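Local coordinates for protein BIM1 (Saccharomyces cerevisiae, PDB 2QJX), which binds microtubules, notably at their plus ends, as a yeast member of the EB1 (MAPRE) family, here represented by its calponin-homology domain, at residues A[28-33]-A[93-98]; A[44-49]-A[107-112]; A[50-55]-A[121-126]. All coordinates share one frame; numbering follows the deposited sequence.

Contact 1 of 3, residues A[28-33]-A[93-98]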
loop_
_atom_site.group_PDB
_atom_site.type_symbol
_atom_site.label_atom_id
_atom_site.label_comp_id
_atom_site.label_asym_id
_atom_site.label_seq_id
_atom_site.Cartn_x
_atom_site.Cartn_y
_atom_site.Cartn_z
ATOM N N LYS A 28 -11.914 2.394 7.015
ATOM C CA LYS A 28 -13.361 2.268 6.860
ATOM C C LYS A 28 -13.775 2.485 5.408
ATOM O O LYS A 28 -14.834 2.023 4.975
ATOM C CB LYS A 28 -14.085 3.286 7.749
ATOM C CG LYS A 28 -13.776 3.168 9.229
ATOM C CD LYS A 28 -14.095 1.789 9.766
ATOM C CE LYS A 28 -13.837 1.710 11.261
ATOM N NZ LYS A 28 -13.986 0.325 11.778
ATOM N N LYS A 29 -12.937 3.187 4.658
ATOM C CA LYS A 29 -13.227 3.480 3.260
ATOM C C LYS A 29 -12.023 3.261 2.363
ATOM O O LYS A 29 -10.887 3.496 2.765
ATOM C CB LYS A 29 -13.686 4.933 3.113
ATOM C CG LYS A 29 -14.922 5.278 3.918
ATOM C CD LYS A 29 -15.356 6.722 3.675
ATOM C CE LYS A 29 -14.296 7.710 4.136
ATOM N NZ LYS A 29 -14.767 9.126 4.022
ATOM N N ILE A 30 -12.287 2.817 1.137
ATOM C CA ILE A 30 -11.236 2.580 0.159
ATOM C C ILE A 30 -10.428 3.854 -0.058
ATOM O O ILE A 30 -9.214 3.801 -0.259
ATOM C CB ILE A 30 -11.829 2.139 -1.201
ATOM C CG1 ILE A 30 -12.454 0.750 -1.074
ATOM C CG2 ILE A 30 -10.757 2.171 -2.276
ATOM C CD1 ILE A 30 -11.473 -0.339 -0.721
ATOM N N GLU A 31 -11.111 4.997 -0.026
ATOM C CA GLU A 31 -10.462 6.291 -0.227
ATOM C C GLU A 31 -9.243 6.523 0.665
ATOM O O GLU A 31 -8.319 7.246 0.283
ATOM C CB GLU A 31 -11.461 7.437 -0.011
ATOM C CG GLU A 31 -12.550 7.537 -1.073
ATOM C CD GLU A 31 -13.814 6.771 -0.719
ATOM O OE1 GLU A 31 -13.716 5.604 -0.283
ATOM O OE2 GLU A 31 -14.916 7.338 -0.890
ATOM N N GLU A 32 -9.245 5.922 1.849
ATOM C CA GLU A 32 -8.134 6.087 2.785
ATOM C C GLU A 32 -6.826 5.525 2.245
ATOM O O GLU A 32 -5.752 5.880 2.721
ATOM C CB GLU A 32 -8.466 5.429 4.126
ATOM C CG GLU A 32 -9.611 6.113 4.866
ATOM C CD GLU A 32 -10.023 5.374 6.119
ATOM O OE1 GLU A 32 -9.207 5.296 7.065
ATOM O OE2 GLU A 32 -11.164 4.865 6.157
ATOM N N CYS A 33 -6.913 4.645 1.254
ATOM C CA CYS A 33 -5.704 4.076 0.667
ATOM C C CYS A 33 -5.006 5.092 -0.225
ATOM O O CYS A 33 -3.890 4.867 -0.686
ATOM C CB CYS A 33 -6.040 2.832 -0.151
ATOM S SG CYS A 33 -6.580 1.444 0.843
ATOM N N CYS A 93 -7.251 10.626 -3.342
ATOM C CA CYS A 93 -8.099 9.782 -2.517
ATOM C C CYS A 93 -9.470 9.517 -3.124
ATOM O O CYS A 93 -10.454 9.379 -2.402
ATOM C CB CYS A 93 -8.263 10.400 -1.125
ATOM S SG CYS A 93 -6.711 10.610 -0.227
ATOM N N LYS A 94 -9.531 9.457 -4.450
ATOM C CA LYS A 94 -10.786 9.184 -5.144
ATOM C C LYS A 94 -11.070 7.683 -5.019
ATOM O O LYS A 94 -10.152 6.869 -5.107
ATOM C CB LYS A 94 -10.668 9.590 -6.618
ATOM C CG LYS A 94 -11.961 9.463 -7.411
ATOM C CD LYS A 94 -11.786 9.931 -8.854
ATOM C CE LYS A 94 -13.069 9.754 -9.655
ATOM N NZ LYS A 94 -12.933 10.237 -11.061
ATOM N N PHE A 95 -12.335 7.325 -4.815
ATOM C CA PHE A 95 -12.731 5.926 -4.643
ATOM C C PHE A 95 -12.365 4.943 -5.759
ATOM O O PHE A 95 -11.659 3.960 -5.528
ATOM C CB PHE A 95 -14.244 5.835 -4.405
ATOM C CG PHE A 95 -14.752 4.424 -4.280
ATOM C CD1 PHE A 95 -14.586 3.712 -3.099
ATOM C CD2 PHE A 95 -15.359 3.792 -5.362
ATOM C CE1 PHE A 95 -15.013 2.393 -2.994
ATOM C CE2 PHE A 95 -15.791 2.473 -5.269
ATOM C CZ PHE A 95 -15.618 1.770 -4.083
ATOM N N GLN A 96 -12.857 5.202 -6.963
ATOM C CA GLN A 96 -12.628 4.304 -8.091
ATOM C C GLN A 96 -11.173 3.975 -8.417
ATOM O O GLN A 96 -10.829 2.805 -8.605
ATOM C CB GLN A 96 -13.321 4.859 -9.339
ATOM C CG GLN A 96 -13.473 3.858 -10.469
ATOM C CD GLN A 96 -14.168 2.587 -10.026
ATOM O OE1 GLN A 96 -15.100 2.624 -9.223
ATOM N NE2 GLN A 96 -13.728 1.453 -10.561
ATOM N N ASP A 97 -10.321 4.994 -8.482
ATOM C CA ASP A 97 -8.912 4.790 -8.809
ATOM C C ASP A 97 -8.209 3.909 -7.777
ATOM O O ASP A 97 -7.454 3.001 -8.126
ATOM C CB ASP A 97 -8.201 6.139 -8.905
ATOM C CG ASP A 97 -8.862 7.076 -9.903
ATOM O OD1 ASP A 97 -8.598 6.953 -11.116
ATOM O OD2 ASP A 97 -9.659 7.933 -9.472
ATOM N N ASN A 98 -8.455 4.187 -6.504
ATOM C CA ASN A 98 -7.845 3.415 -5.432
ATOM C C ASN A 98 -8.429 2.018 -5.335
ATOM O O ASN A 98 -7.727 1.068 -4.990
ATOM C CB ASN A 98 -7.989 4.171 -4.118
ATOM C CG ASN A 98 -7.019 5.323 -4.027
ATOM O OD1 ASN A 98 -5.822 5.115 -3.846
ATOM N ND2 ASN A 98 -7.523 6.547 -4.174
#
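Ile-30 and Phe-95 make the apolar centre of this contact: CG1 of Ile-30 lies 3.6 Å from CE1 of Phe-95, the isoleucine branch meeting the ring at a slant. The other branch, CG2 of Ile-30, is anti to the backbone N and passes to the helix backbone, 3.8 Å from Asn-98 C. CB and CG of Glu-31 lie against the carbonyl O of Cys-93, with CG at 3.1 Å, and a bend at chi2 (92°) folds the carboxylate back beside the ring, where OE1 comes to 3.5 Å from CD1 of Phe-95 at the ring edge, the two planes 68° apart. With an alanine in place of Glu-31 the carboxylate at the ring edge is gone, which is likely to leave a gap beside CB of Phe-95. The amide of Asn-98 is held at both ends: ND2 donates to Lys-94 O over 2.8 Å and also to Leu-90 O, while OD1 pairs with the hydroxyl of Tyr-39. Lys-94 is the N-cap residue of helix 95-112, and Cys-93 before it has positive phi, following helix 87-90. The 3-10 turn beginning at Ile-30 thus packs against the start of helix 95-112, while Arg-12 and Leu-16 of helix 12-23 also touch Ile-30.

Contact 2 of 3, residues A[44-49]-A[107-112]; sequences DSIYGD and KHWIRH
Tyr-47 and His-108 share the hydrogen bond between these helices: OH of Tyr-47 is 2.8 Å from NE2 of His-108, and the geometry allows the proton on either side. The side chains cross at about a right angle, and each polar atom lies at the edge of the other ring, near its plane. Beside this pair Ile-46 supplies the apolar part. Its CD1 reaches 3.4 Å from CA of Trp-109, CG1 meets the indole CD1 obliquely at 3.7 Å, and CG2 is 3.7 Å from CB of His-112. An extended chi2 (173°) carries CD1 to the facing backbone. Ser-45 OG approaches the indole edge, 3.4 Å from Trp-109 CD1, although its hydrogen bond goes to Ile-42 O. In the calponin-homology domain, an all-helical fold, this contact joins the C-terminal turns of helices 37-47 and 95-112. A water lies 2.7 Å from Ile-46 O, where it can donate, and more weakly near His-112 O; with fewer protons than nearby acceptors, it cannot serve all at once. Further out, a bond within its own helix fixes the His-112 ring: ND1 donates to His-108 O in the carbonyl plane, 3.2 Å away at 151°, and sits 3.5 Å above one face of the His-108 ring, toward its rim; that oxygen also takes His-112 N. His-79 stacks on Tyr-47, Trp-104 stacks on His-108, and Trp-18 meets Trp-109 edge-to-face.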
loop_
_atom_site.group_PDB
_atom_site.type_symbol
_atom_site.label_atom_id
_atom_site.label_comp_id
_atom_site.label_asym_id
_atom_site.label_seq_id
_atom_site.Cartn_x
_atom_site.Cartn_y
_atom_site.Cartn_z
ATOM N N ASP A 44 5.854 -4.232 0.928
ATOM C CA ASP A 44 6.868 -4.655 1.896
ATOM C C ASP A 44 6.599 -6.091 2.337
ATOM O O ASP A 44 7.533 -6.873 2.520
ATOM C CB ASP A 44 6.891 -3.734 3.128
ATOM C CG ASP A 44 8.083 -4.011 4.046
ATOM O OD1 ASP A 44 9.228 -3.952 3.553
ATOM O OD2 ASP A 44 7.885 -4.282 5.257
ATOM N N SER A 45 5.332 -6.457 2.503
ATOM C CA SER A 45 5.015 -7.824 2.924
ATOM C C SER A 45 5.501 -8.839 1.881
ATOM O O SER A 45 5.852 -9.974 2.215
ATOM C CB SER A 45 3.505 -7.993 3.142
ATOM O OG SER A 45 2.788 -7.913 1.923
ATOM N N ILE A 46 5.537 -8.418 0.620
ATOM C CA ILE A 46 5.980 -9.287 -0.468
ATOM C C ILE A 46 7.494 -9.269 -0.704
ATOM O O ILE A 46 8.118 -10.324 -0.862
ATOM C CB ILE A 46 5.314 -8.901 -1.807
ATOM C CG1 ILE A 46 3.788 -8.954 -1.676
ATOM C CG2 ILE A 46 5.790 -9.852 -2.904
ATOM C CD1 ILE A 46 3.051 -8.421 -2.897
ATOM N N TYR A 47 8.083 -8.076 -0.735
ATOM C CA TYR A 47 9.515 -7.951 -0.999
ATOM C C TYR A 47 10.395 -7.699 0.214
ATOM O O TYR A 47 11.577 -8.041 0.209
ATOM C CB TYR A 47 9.751 -6.869 -2.049
ATOM C CG TYR A 47 9.029 -7.158 -3.343
ATOM C CD1 TYR A 47 7.735 -6.683 -3.566
ATOM C CD2 TYR A 47 9.613 -7.963 -4.320
ATOM C CE1 TYR A 47 7.044 -7.005 -4.728
ATOM C CE2 TYR A 47 8.928 -8.293 -5.483
ATOM C CZ TYR A 47 7.645 -7.815 -5.681
ATOM O OH TYR A 47 6.953 -8.163 -6.814
ATOM N N GLY A 48 9.819 -7.083 1.238
ATOM C CA GLY A 48 10.543 -6.809 2.463
ATOM C C GLY A 48 11.750 -5.898 2.386
ATOM O O GLY A 48 12.604 -5.952 3.269
ATOM N N ASP A 49 11.840 -5.064 1.352
ATOM C CA ASP A 49 12.980 -4.162 1.236
ATOM C C ASP A 49 12.558 -2.701 1.104
ATOM O O ASP A 49 13.319 -1.867 0.621
ATOM C CB ASP A 49 13.885 -4.572 0.058
ATOM C CG ASP A 49 13.236 -4.361 -1.300
ATOM O OD1 ASP A 49 12.030 -4.051 -1.364
ATOM O OD2 ASP A 49 13.949 -4.510 -2.315
ATOM N N LYS A 107 -3.993 -9.029 -6.030
ATOM C CA LYS A 107 -3.652 -10.098 -6.967
ATOM C C LYS A 107 -2.150 -10.317 -6.989
ATOM O O LYS A 107 -1.680 -11.458 -7.046
ATOM C CB LYS A 107 -4.155 -9.755 -8.373
ATOM C CG LYS A 107 -5.666 -9.920 -8.554
ATOM C CD LYS A 107 -6.415 -9.352 -7.358
ATOM C CE LYS A 107 -7.890 -9.092 -7.634
ATOM N NZ LYS A 107 -8.496 -8.382 -6.471
ATOM N N HIS A 108 -1.402 -9.217 -6.947
ATOM C CA HIS A 108 0.051 -9.287 -6.946
ATOM C C HIS A 108 0.516 -10.009 -5.677
ATOM O O HIS A 108 1.416 -10.857 -5.723
ATOM C CB HIS A 108 0.647 -7.879 -6.983
ATOM C CG HIS A 108 2.107 -7.854 -7.312
ATOM N ND1 HIS A 108 2.595 -8.216 -8.548
ATOM C CD2 HIS A 108 3.184 -7.516 -6.565
ATOM C CE1 HIS A 108 3.912 -8.101 -8.549
ATOM N NE2 HIS A 108 4.293 -7.677 -7.357
ATOM N N TRP A 109 -0.105 -9.667 -4.550
ATOM C CA TRP A 109 0.214 -10.280 -3.259
ATOM C C TRP A 109 -0.073 -11.786 -3.307
ATOM O O TRP A 109 0.753 -12.607 -2.901
ATOM C CB TRP A 109 -0.632 -9.629 -2.155
ATOM C CG TRP A 109 -0.365 -10.159 -0.784
ATOM C CD1 TRP A 109 0.641 -9.787 0.056
ATOM C CD2 TRP A 109 -1.114 -11.167 -0.093
ATOM N NE1 TRP A 109 0.567 -10.498 1.231
ATOM C CE2 TRP A 109 -0.501 -11.353 1.166
ATOM C CE3 TRP A 109 -2.244 -11.930 -0.415
ATOM C CZ2 TRP A 109 -0.981 -12.274 2.106
ATOM C CZ3 TRP A 109 -2.724 -12.845 0.520
ATOM C CH2 TRP A 109 -2.092 -13.007 1.767
ATOM N N ILE A 110 -1.249 -12.149 -3.805
ATOM C CA ILE A 110 -1.620 -13.556 -3.905
ATOM C C ILE A 110 -0.590 -14.341 -4.702
ATOM O O ILE A 110 -0.170 -15.426 -4.301
ATOM C CB ILE A 110 -2.996 -13.718 -4.583
ATOM C CG1 ILE A 110 -4.093 -13.244 -3.632
ATOM C CG2 ILE A 110 -3.214 -15.172 -4.996
ATOM C CD1 ILE A 110 -5.476 -13.254 -4.231
ATOM N N ARG A 111 -0.170 -13.776 -5.828
ATOM C CA ARG A 111 0.793 -14.436 -6.697
ATOM C C ARG A 111 2.243 -14.438 -6.219
ATOM O O ARG A 111 2.983 -15.382 -6.509
ATOM C CB ARG A 111 0.726 -13.821 -8.098
ATOM C CG ARG A 111 1.701 -14.430 -9.095
ATOM C CD ARG A 111 1.488 -13.863 -10.489
ATOM N NE ARG A 111 2.406 -14.446 -11.464
ATOM C CZ ARG A 111 2.421 -14.134 -12.757
ATOM N NH1 ARG A 111 1.562 -13.242 -13.237
ATOM N NH2 ARG A 111 3.294 -14.713 -13.571
ATOM N N HIS A 112 2.658 -13.416 -5.478
ATOM C CA HIS A 112 4.051 -13.360 -5.056
ATOM C C HIS A 112 4.414 -13.476 -3.576
ATOM O O HIS A 112 5.583 -13.679 -3.254
ATOM C CB HIS A 112 4.704 -12.100 -5.630
ATOM C CG HIS A 112 4.716 -12.055 -7.126
ATOM N ND1 HIS A 112 3.644 -11.605 -7.868
ATOM C CD2 HIS A 112 5.661 -12.429 -8.021
ATOM C CE1 HIS A 112 3.929 -11.700 -9.153
ATOM N NE2 HIS A 112 5.148 -12.197 -9.274
HETATM O O HOH W 1 7.289 -12.901 -0.456
#

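Contact 3 of 3, residues A[50-55]-A[121-126]; sequences LPMNRV and DARRKY
The guanidinium of Arg-123 is met obliquely from segment 50-55, by Met-52 CG and by Leu-50 O, the latter 4.1 Å from NH2; its NE is paired with Asp-44. Two other flat groups are covered only from within their own segments, the guanidinium of Arg-54 by Pro-51 CB over the centre of one face and the ring of Tyr-126 by Asp-121 O. Between the two segments the closest packing belongs to Met-52, a selenomethionine, whose CB lies 3.3 Å from Arg-123 O. Bends at chi2 (-58°) and chi3 (-65°) curl its chain so that CE comes to 4.0 Å from CG of Arg-124. Asn-53 crosses Lys-125 at about a right angle, OD1 resting 3.4 Å from the methylene CE rather than on the ammonium. A water joins the segments by donating to both Asn-53 OD1, at 2.7 Å, and Arg-123 O, at 2.9 Å. NH1 of Arg-124 bonds to Gln-41 OE1 and Leu-23 O outside the contact, while NH2 makes a salt bridge to Asp-121 OD1 within its own segment. Earlier in segment 50-55, Pro-51 centres an inverse gamma turn. Helix 120-123 ends in a Schellman motif, with Tyr-126 N bonded to Asp-121 O, Lys-125 N to Ala-122 O, and Lys-125 at positive phi as C-prime residue; this capped end packs on the 3-10 turn 52-54 that follows helix 37-47, seating the C-terminal segment against the calponin-homology fold.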
loop_
_atom_site.group_PDB
_atom_site.type_symbol
_atom_site.label_atom_id
_atom_site.label_comp_id
_atom_site.label_asym_id
_atom_site.label_seq_id
_atom_site.Cartn_x
_atom_site.Cartn_y
_atom_site.Cartn_z
ATOM N N LEU A 50 11.337 -2.403 1.544
ATOM C CA LEU A 50 10.804 -1.047 1.510
ATOM C C LEU A 50 11.344 -0.263 2.705
ATOM O O LEU A 50 11.549 -0.823 3.782
ATOM C CB LEU A 50 9.275 -1.073 1.589
ATOM C CG LEU A 50 8.435 -1.398 0.353
ATOM C CD1 LEU A 50 8.427 -0.185 -0.561
ATOM C CD2 LEU A 50 8.972 -2.638 -0.361
ATOM N N PRO A 51 11.601 1.040 2.522
ATOM C CA PRO A 51 12.113 1.900 3.596
ATOM C C PRO A 51 10.935 2.307 4.480
ATOM O O PRO A 51 10.509 3.460 4.488
ATOM C CB PRO A 51 12.711 3.069 2.834
ATOM C CG PRO A 51 11.814 3.181 1.645
ATOM C CD PRO A 51 11.632 1.743 1.226
HETATM N N MSE A 52 10.412 1.337 5.219
HETATM C CA MSE A 52 9.259 1.562 6.074
HETATM C C MSE A 52 9.381 2.732 7.041
HETATM O O MSE A 52 8.402 3.435 7.268
HETATM C CB MSE A 52 8.914 0.280 6.835
HETATM C CG MSE A 52 8.383 -0.844 5.936
HETATM SE SE MSE A 52 6.779 -0.372 4.912
HETATM C CE MSE A 52 5.555 -0.133 6.395
ATOM N N ASN A 53 10.571 2.951 7.600
ATOM C CA ASN A 53 10.749 4.053 8.538
ATOM C C ASN A 53 10.473 5.397 7.878
ATOM O O ASN A 53 10.142 6.373 8.549
ATOM C CB ASN A 53 12.181 4.099 9.084
ATOM C CG ASN A 53 12.560 2.867 9.868
ATOM O OD1 ASN A 53 11.706 2.119 10.342
ATOM N ND2 ASN A 53 13.861 2.660 10.033
ATOM N N ARG A 54 10.614 5.447 6.557
ATOM C CA ARG A 54 10.427 6.699 5.832
ATOM C C ARG A 54 9.053 6.859 5.193
ATOM O O ARG A 54 8.723 7.914 4.636
ATOM C CB ARG A 54 11.554 6.845 4.802
ATOM C CG ARG A 54 12.916 7.076 5.465
ATOM C CD ARG A 54 14.071 6.890 4.494
ATOM N NE ARG A 54 14.745 5.612 4.708
ATOM C CZ ARG A 54 15.377 4.930 3.755
ATOM N NH1 ARG A 54 15.423 5.403 2.518
ATOM N NH2 ARG A 54 15.952 3.768 4.037
ATOM N N VAL A 55 8.252 5.806 5.285
ATOM C CA VAL A 55 6.894 5.839 4.769
ATOM C C VAL A 55 6.083 6.579 5.826
ATOM O O VAL A 55 6.158 6.245 7.009
ATOM C CB VAL A 55 6.324 4.412 4.602
ATOM C CG1 VAL A 55 4.833 4.473 4.263
ATOM C CG2 VAL A 55 7.087 3.678 3.513
ATOM N N ASP A 121 2.973 -4.785 12.201
ATOM C CA ASP A 121 3.180 -3.822 13.269
ATOM C C ASP A 121 4.663 -3.557 13.522
ATOM O O ASP A 121 5.093 -2.404 13.591
ATOM C CB ASP A 121 2.485 -4.319 14.538
ATOM C CG ASP A 121 0.990 -4.497 14.337
ATOM O OD1 ASP A 121 0.275 -3.475 14.264
ATOM O OD2 ASP A 121 0.530 -5.655 14.228
ATOM N N ALA A 122 5.446 -4.622 13.654
ATOM C CA ALA A 122 6.877 -4.470 13.894
ATOM C C ALA A 122 7.562 -3.761 12.727
ATOM O O ALA A 122 8.457 -2.939 12.932
ATOM C CB ALA A 122 7.521 -5.835 14.130
ATOM N N ARG A 123 7.150 -4.075 11.502
ATOM C CA ARG A 123 7.756 -3.439 10.337
ATOM C C ARG A 123 7.502 -1.932 10.310
ATOM O O ARG A 123 8.295 -1.190 9.731
ATOM C CB ARG A 123 7.253 -4.082 9.035
ATOM C CG ARG A 123 7.725 -5.522 8.823
ATOM C CD ARG A 123 9.243 -5.609 8.646
ATOM N NE ARG A 123 9.684 -4.990 7.398
ATOM C CZ ARG A 123 10.955 -4.845 7.035
ATOM N NH1 ARG A 123 11.930 -5.270 7.830
ATOM N NH2 ARG A 123 11.253 -4.284 5.870
ATOM N N ARG A 124 6.406 -1.489 10.938
ATOM C CA ARG A 124 6.049 -0.064 11.004
ATOM C C ARG A 124 6.524 0.566 12.308
ATOM O O ARG A 124 6.177 1.715 12.591
ATOM C CB ARG A 124 4.528 0.157 11.009
ATOM C CG ARG A 124 3.709 -0.424 9.908
ATOM C CD ARG A 124 2.355 0.286 9.911
ATOM N NE ARG A 124 1.406 -0.176 10.930
ATOM C CZ ARG A 124 0.559 -1.188 10.751
ATOM N NH1 ARG A 124 0.546 -1.848 9.601
ATOM N NH2 ARG A 124 -0.307 -1.519 11.702
ATOM N N LYS A 125 7.281 -0.177 13.108
ATOM C CA LYS A 125 7.729 0.307 14.413
ATOM C C LYS A 125 6.513 0.696 15.258
ATOM O O LYS A 125 6.512 1.678 16.006
ATOM C CB LYS A 125 8.707 1.474 14.262
ATOM C CG LYS A 125 10.000 1.032 13.587
ATOM C CD LYS A 125 11.220 1.829 14.027
ATOM C CE LYS A 125 11.183 3.260 13.544
ATOM N NZ LYS A 125 12.515 3.905 13.755
ATOM N N TYR A 126 5.472 -0.116 15.111
ATOM C CA TYR A 126 4.214 0.024 15.831
ATOM C C TYR A 126 3.429 1.304 15.628
ATOM O O TYR A 126 2.759 1.790 16.544
ATOM C CB TYR A 126 4.447 -0.250 17.318
ATOM C CG TYR A 126 5.067 -1.609 17.513
ATOM C CD1 TYR A 126 6.450 -1.776 17.458
ATOM C CD2 TYR A 126 4.271 -2.749 17.628
ATOM C CE1 TYR A 126 7.026 -3.041 17.502
ATOM C CE2 TYR A 126 4.836 -4.019 17.671
ATOM C CZ TYR A 126 6.215 -4.157 17.604
ATOM O OH TYR A 126 6.784 -5.407 17.616
HETATM O O HOH W 2 9.092 1.499 10.395
#

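Each of the three contacts is partly buried, with its centre 10 to 12 Å from that of the chain. Contacts 1 and 2 use the two ends of helix 95-112 and lie on opposite sides of the chain's centre, about 20 Å apart between centres. Contact 1 is mainly packing, with a carboxylate at a ring edge, whereas contact 2 adds a direct tyrosine-histidine hydrogen bond. Contact 3 joins its segments through packing and a shared water, and has two exposed touching residues beside three buried ones. Contacts 2 and 3 touch: Asp-44 OD2 forms a salt bridge with Arg-123 NE at 2.9 Å, tying helix 37-47 to helix 120-123.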